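Local coordinates for putative exported protein (PDB 3FZX) that is of unknown function but has a YmcC-like beta-barrel fold, binds calcium ions and may bind lipid, at residues A[88-93]-A[174-179]; A[54-59]-A[99-104]. All coordinates share one frame; numbering follows the deposited sequence.

Contact 1 of 2, residues A[88-93]-A[174-179]; sequences FPTALN and IWTPKE
Thr176, whose methyl meets that of Thr90 across the contact, has its hydroxyl oxygen gripped by two backbone N-H groups of its own turn. Glu179 N donates to Thr176 OG1 over 3.1 Å, and Lys178 N adds a weak, more bent bond to the same oxygen. This is an ST motif. It is set by a chi1 of 70°, which puts OG1 between the backbone N and the carbonyl carbon and points CG2 at the helix. Thr176 CG2 and Thr90 CG2 then meet tip to tip at 3.5 Å. Threonine suits this place because one branch ties down the turn and the other packs. Thr176 and Glu179 also pair through both backbone bonds, and Pro177 and Lys178 form the type I turn of a beta-hairpin joining strands 161-175 and 180-190 of the barrel. Proline fits the first corner, where its ring holds phi at -59°. On the strand itself, isoleucine suits its place because its two apolar branches serve two partners. The Ile174 and Thr90 side chains run past each other head to tail, with Ile174 CG2 3.8 Å from Thr90 CG2. The longer branch ends with CD1 4.0 Å from Phe88 CD2, approaching the ring obliquely. Phe88, at the N-cap position, also packs on Ile143, Tyr170 and Met172, while Thr90 also touches Ile181 of the next strand.

Contact 2 of 2, residues A[54-59]-A[99-104]; sequences YTFADA and VYMMGD
The aromatic rings of Tyr54 and Phe56 both come close to the terminal methyl of Met101, which approaches each obliquely. The two rings also touch each other, Tyr54 CE1 lying at the edge of the Phe56 ring and in its plane. Tyr54 makes the closer approach. Its side chain and that of Met101 come from opposite sides, and the phenol oxygen OH abuts the bend formed by Met101 CG, SE and CE almost equally, at 3.9 to 4.1 Å. Met101 SE sits 5.5 Å from the centroid of the Tyr54 ring and 46° off its normal, an oblique Met-aromatic contact.

The torsions explain how one side chain serves two rings. Met101 leaves the backbone with CG between N and the carbonyl carbon, continues extended through chi2, and bends at chi3 (94°), which carries CE to both rings, 4.4 Å from Tyr54 CE1 and 4.4 Å from Phe56 CE2. Long side chains are needed here, since the CA atoms of Tyr54 and Met101 are 12.3 Å apart; the long ring of tyrosine spans much of that gap from a partly exposed position. The flexible chain of methionine, here selenomethionine, can fit against two differently turned rings, and phenylalanine suits the more buried position. Around them, Met101 packs on Leu129, Leu131 and Met95, while Phe56 touches Leu34, Ala86 and Met95, extending the apolar lining.

Strands 47-58 and 99-107 are not neighbours in the sheet, for strands 63-74 and 77-81 lie between them. Side chains from non-adjacent strands meeting inside the closed antiparallel sheet are the interior packing of a beta-barrel, here consistent with the LolA/LolB clan to which the family belongs.

In the fold
The segments alternate along the chain: 54-59, then 88-93, 99-104 and finally 174-179, so the two contacts cross along the chain. Their centres lie 13 Å apart and both reach the same 12-stranded antiparallel sheet, closed into a barrel. Helix 89-94, which comes just before strand 99-107, connects them physically: Leu92, on the helix of contact 1, packs on Phe56 of contact 2, with Leu92 CD2 3.6 Å from Phe56 CD1. The helix thus bridges strands 47-58 and 161-175, widely separated in the sheet, and joins the two contacts into one apolar cluster. Both lie away from the calcium sites and are plain packing of the barrel and its helix.

Contact 1 of 2, residues A[88-93]-A[174-179]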
loop_
_atom_site.group_PDB
_atom_site.type_symbol
_atom_site.label_atom_id
_atom_site.label_comp_id
_atom_site.label_asym_id
_atom_site.label_seq_id
_atom_site.Cartn_x
_atom_site.Cartn_y
_atom_site.Cartn_z
ATOM N N PHE A 88 -6.983 -13.345 -10.772
ATOM C CA PHE A 88 -6.260 -14.245 -11.685
ATOM C C PHE A 88 -6.405 -15.674 -11.135
ATOM O O PHE A 88 -6.425 -15.858 -9.928
ATOM C CB PHE A 88 -4.794 -13.837 -11.787
ATOM C CG PHE A 88 -4.556 -12.488 -12.475
ATOM C CD1 PHE A 88 -5.609 -11.645 -12.872
ATOM C CD2 PHE A 88 -3.246 -12.040 -12.680
ATOM C CE1 PHE A 88 -5.357 -10.415 -13.487
ATOM C CE2 PHE A 88 -2.987 -10.801 -13.293
ATOM C CZ PHE A 88 -4.046 -9.989 -13.686
ATOM N N PRO A 89 -6.550 -16.688 -12.007
ATOM C CA PRO A 89 -6.780 -18.054 -11.515
ATOM C C PRO A 89 -5.742 -18.619 -10.524
ATOM O O PRO A 89 -6.113 -19.314 -9.565
ATOM C CB PRO A 89 -6.775 -18.882 -12.807
ATOM C CG PRO A 89 -7.261 -17.957 -13.835
ATOM C CD PRO A 89 -6.700 -16.613 -13.474
ATOM N N THR A 90 -4.465 -18.328 -10.763
ATOM C CA THR A 90 -3.378 -18.766 -9.865
ATOM C C THR A 90 -3.644 -18.248 -8.470
ATOM O O THR A 90 -3.496 -18.970 -7.505
ATOM C CB THR A 90 -1.973 -18.295 -10.369
ATOM O OG1 THR A 90 -1.746 -18.843 -11.668
ATOM C CG2 THR A 90 -0.841 -18.738 -9.441
ATOM N N ALA A 91 -4.111 -17.013 -8.384
ATOM C CA ALA A 91 -4.422 -16.397 -7.108
ATOM C C ALA A 91 -5.644 -17.048 -6.467
ATOM O O ALA A 91 -5.600 -17.514 -5.313
ATOM C CB ALA A 91 -4.642 -14.921 -7.307
ATOM N N LEU A 92 -6.733 -17.107 -7.235
ATOM C CA LEU A 92 -7.990 -17.647 -6.735
ATOM C C LEU A 92 -7.798 -19.056 -6.203
ATOM O O LEU A 92 -8.269 -19.386 -5.116
ATOM C CB LEU A 92 -9.064 -17.637 -7.835
ATOM C CG LEU A 92 -9.509 -16.240 -8.256
ATOM C CD1 LEU A 92 -10.372 -16.298 -9.535
ATOM C CD2 LEU A 92 -10.221 -15.582 -7.040
ATOM N N ASN A 93 -7.065 -19.855 -6.967
ATOM C CA ASN A 93 -6.838 -21.260 -6.647
ATOM C C ASN A 93 -5.903 -21.540 -5.481
ATOM O O ASN A 93 -5.868 -22.657 -5.018
ATOM C CB ASN A 93 -6.364 -22.015 -7.898
ATOM C CG ASN A 93 -7.471 -22.145 -8.959
ATOM O OD1 ASN A 93 -8.610 -21.796 -8.706
ATOM N ND2 ASN A 93 -7.130 -22.639 -10.137
ATOM N N ILE A 174 3.408 -13.880 -13.333
ATOM C CA ILE A 174 2.854 -14.576 -12.175
ATOM C C ILE A 174 3.824 -15.685 -11.788
ATOM O O ILE A 174 4.104 -16.568 -12.590
ATOM C CB ILE A 174 1.523 -15.213 -12.504
ATOM C CG1 ILE A 174 0.544 -14.156 -13.016
ATOM C CG2 ILE A 174 1.010 -16.001 -11.283
ATOM C CD1 ILE A 174 -0.544 -14.721 -13.909
ATOM N N TRP A 175 4.356 -15.620 -10.579
ATOM C CA TRP A 175 5.288 -16.602 -10.094
ATOM C C TRP A 175 4.739 -17.273 -8.855
ATOM O O TRP A 175 4.173 -16.613 -8.001
ATOM C CB TRP A 175 6.579 -15.922 -9.741
ATOM C CG TRP A 175 7.590 -16.882 -9.187
ATOM C CD1 TRP A 175 8.481 -17.598 -9.898
ATOM C CD2 TRP A 175 7.789 -17.244 -7.807
ATOM N NE1 TRP A 175 9.229 -18.378 -9.072
ATOM C CE2 TRP A 175 8.827 -18.193 -7.778
ATOM C CE3 TRP A 175 7.180 -16.869 -6.602
ATOM C CZ2 TRP A 175 9.305 -18.768 -6.578
ATOM C CZ3 TRP A 175 7.640 -17.444 -5.407
ATOM C CH2 TRP A 175 8.686 -18.391 -5.407
ATOM N N THR A 176 4.863 -18.591 -8.795
ATOM C CA THR A 176 4.690 -19.377 -7.566
ATOM C C THR A 176 5.928 -20.257 -7.542
ATOM O O THR A 176 6.653 -20.317 -8.536
ATOM C CB THR A 176 3.465 -20.317 -7.573
ATOM O OG1 THR A 176 3.697 -21.403 -8.492
ATOM C CG2 THR A 176 2.220 -19.578 -7.925
ATOM N N PRO A 177 6.198 -20.919 -6.398
ATOM C CA PRO A 177 7.330 -21.855 -6.363
ATOM C C PRO A 177 7.213 -22.997 -7.381
ATOM O O PRO A 177 8.222 -23.564 -7.731
ATOM C CB PRO A 177 7.283 -22.413 -4.938
ATOM C CG PRO A 177 6.577 -21.342 -4.154
ATOM C CD PRO A 177 5.567 -20.777 -5.071
ATOM N N LYS A 178 6.000 -23.319 -7.836
ATOM C CA LYS A 178 5.792 -24.368 -8.836
ATOM C C LYS A 178 5.860 -23.901 -10.292
ATOM O O LYS A 178 6.143 -24.722 -11.157
ATOM C CB LYS A 178 4.471 -25.109 -8.574
ATOM C CG LYS A 178 4.574 -25.986 -7.311
ATOM C CD LYS A 178 3.279 -26.696 -6.909
ATOM C CE LYS A 178 3.582 -27.735 -5.823
ATOM N NZ LYS A 178 2.392 -28.483 -5.310
ATOM N N GLU A 179 5.618 -22.615 -10.583
ATOM C CA GLU A 179 5.659 -22.123 -11.981
ATOM C C GLU A 179 5.626 -20.608 -12.198
ATOM O O GLU A 179 5.157 -19.862 -11.348
ATOM C CB GLU A 179 4.491 -22.700 -12.774
ATOM C CG GLU A 179 3.137 -22.517 -12.118
ATOM C CD GLU A 179 1.996 -22.904 -13.039
ATOM O OE1 GLU A 179 2.261 -23.427 -14.144
ATOM O OE2 GLU A 179 0.826 -22.674 -12.664
#

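Contact 2 of 2, residues A[54-59]-A[99-104]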
loop_
_atom_site.group_PDB
_atom_site.type_symbol
_atom_site.label_atom_id
_atom_site.label_comp_id
_atom_site.label_asym_id
_atom_site.label_seq_id
_atom_site.Cartn_x
_atom_site.Cartn_y
_atom_site.Cartn_z
ATOM N N TYR A 54 -13.777 -7.056 1.473
ATOM C CA TYR A 54 -13.894 -7.961 0.329
ATOM C C TYR A 54 -14.063 -9.380 0.812
ATOM O O TYR A 54 -13.566 -9.736 1.888
ATOM C CB TYR A 54 -12.699 -7.881 -0.620
ATOM C CG TYR A 54 -11.360 -8.298 -0.046
ATOM C CD1 TYR A 54 -10.970 -9.646 -0.014
ATOM C CD2 TYR A 54 -10.465 -7.347 0.427
ATOM C CE1 TYR A 54 -9.729 -10.031 0.507
ATOM C CE2 TYR A 54 -9.224 -7.723 0.948
ATOM C CZ TYR A 54 -8.867 -9.063 0.981
ATOM O OH TYR A 54 -7.639 -9.410 1.471
ATOM N N THR A 55 -14.798 -10.155 0.009
ATOM C CA THR A 55 -14.924 -11.593 0.131
ATOM C C THR A 55 -14.729 -12.229 -1.254
ATOM O O THR A 55 -15.248 -11.743 -2.260
ATOM C CB THR A 55 -16.261 -11.985 0.679
ATOM O OG1 THR A 55 -16.372 -11.449 1.990
ATOM C CG2 THR A 55 -16.388 -13.482 0.781
ATOM N N PHE A 56 -13.898 -13.263 -1.278
ATOM C CA PHE A 56 -13.641 -14.091 -2.439
ATOM C C PHE A 56 -14.288 -15.417 -2.083
ATOM O O PHE A 56 -13.992 -15.992 -1.048
ATOM C CB PHE A 56 -12.137 -14.344 -2.640
ATOM C CG PHE A 56 -11.386 -13.231 -3.307
ATOM C CD1 PHE A 56 -11.346 -13.136 -4.700
ATOM C CD2 PHE A 56 -10.665 -12.310 -2.560
ATOM C CE1 PHE A 56 -10.631 -12.098 -5.339
ATOM C CE2 PHE A 56 -9.964 -11.271 -3.187
ATOM C CZ PHE A 56 -9.934 -11.175 -4.578
ATOM N N ALA A 57 -15.195 -15.882 -2.920
ATOM C CA ALA A 57 -15.805 -17.195 -2.738
ATOM C C ALA A 57 -15.676 -18.006 -4.015
ATOM O O ALA A 57 -15.332 -17.478 -5.067
ATOM C CB ALA A 57 -17.263 -17.057 -2.335
ATOM N N ASP A 58 -15.924 -19.304 -3.904
ATOM C CA ASP A 58 -15.950 -20.178 -5.077
ATOM C C ASP A 58 -17.354 -20.121 -5.690
ATOM O O ASP A 58 -18.229 -19.428 -5.162
ATOM C CB ASP A 58 -15.538 -21.629 -4.714
ATOM C CG ASP A 58 -16.511 -22.323 -3.732
ATOM O OD1 ASP A 58 -17.683 -21.890 -3.561
ATOM O OD2 ASP A 58 -16.082 -23.330 -3.118
ATOM N N ALA A 59 -17.569 -20.871 -6.776
ATOM C CA ALA A 59 -18.840 -20.875 -7.505
ATOM C C ALA A 59 -20.002 -21.354 -6.649
ATOM O O ALA A 59 -21.124 -20.964 -6.897
ATOM C CB ALA A 59 -18.746 -21.703 -8.802
ATOM N N VAL A 99 -4.480 -17.156 3.985
ATOM C CA VAL A 99 -3.726 -16.427 2.972
ATOM C C VAL A 99 -3.921 -14.932 3.161
ATOM O O VAL A 99 -5.020 -14.457 3.363
ATOM C CB VAL A 99 -4.115 -16.834 1.522
ATOM C CG1 VAL A 99 -3.645 -15.795 0.517
ATOM C CG2 VAL A 99 -3.532 -18.209 1.182
ATOM N N TYR A 100 -2.829 -14.200 3.092
ATOM C CA TYR A 100 -2.826 -12.755 3.185
ATOM C C TYR A 100 -2.165 -12.225 1.957
ATOM O O TYR A 100 -1.472 -12.942 1.250
ATOM C CB TYR A 100 -2.048 -12.314 4.430
ATOM C CG TYR A 100 -2.788 -12.760 5.657
ATOM C CD1 TYR A 100 -3.876 -12.018 6.149
ATOM C CD2 TYR A 100 -2.479 -13.960 6.278
ATOM C CE1 TYR A 100 -4.602 -12.438 7.262
ATOM C CE2 TYR A 100 -3.202 -14.388 7.406
ATOM C CZ TYR A 100 -4.255 -13.624 7.880
ATOM O OH TYR A 100 -4.961 -14.049 8.966
HETATM N N MSE A 101 -2.384 -10.954 1.704
HETATM C CA MSE A 101 -1.850 -10.327 0.520
HETATM C C MSE A 101 -1.471 -8.877 0.795
HETATM O O MSE A 101 -2.025 -8.243 1.686
HETATM C CB MSE A 101 -2.830 -10.464 -0.629
HETATM C CG MSE A 101 -4.189 -9.964 -0.332
HETATM SE SE MSE A 101 -5.402 -10.397 -1.789
HETATM C CE MSE A 101 -6.168 -12.090 -1.130
HETATM N N MSE A 102 -0.452 -8.414 0.078
HETATM C CA MSE A 102 0.031 -7.044 0.185
HETATM C C MSE A 102 0.436 -6.602 -1.219
HETATM O O MSE A 102 1.068 -7.356 -1.956
HETATM C CB MSE A 102 1.245 -6.954 1.108
HETATM C CG MSE A 102 1.041 -7.436 2.550
HETATM SE SE MSE A 102 0.375 -6.100 3.821
HETATM C CE MSE A 102 -1.461 -5.825 3.172
ATOM N N GLY A 103 0.075 -5.379 -1.570
ATOM C CA GLY A 103 0.436 -4.797 -2.834
ATOM C C GLY A 103 0.552 -3.300 -2.722
ATOM O O GLY A 103 0.232 -2.721 -1.705
ATOM N N ASP A 104 1.016 -2.677 -3.790
ATOM C CA ASP A 104 0.994 -1.230 -3.915
ATOM C C ASP A 104 -0.434 -0.742 -4.042
ATOM O O ASP A 104 -1.337 -1.512 -4.407
ATOM C CB ASP A 104 1.712 -0.823 -5.200
ATOM C CG ASP A 104 3.153 -1.261 -5.209
ATOM O OD1 ASP A 104 3.960 -0.530 -4.575
ATOM O OD2 ASP A 104 3.441 -2.348 -5.798
#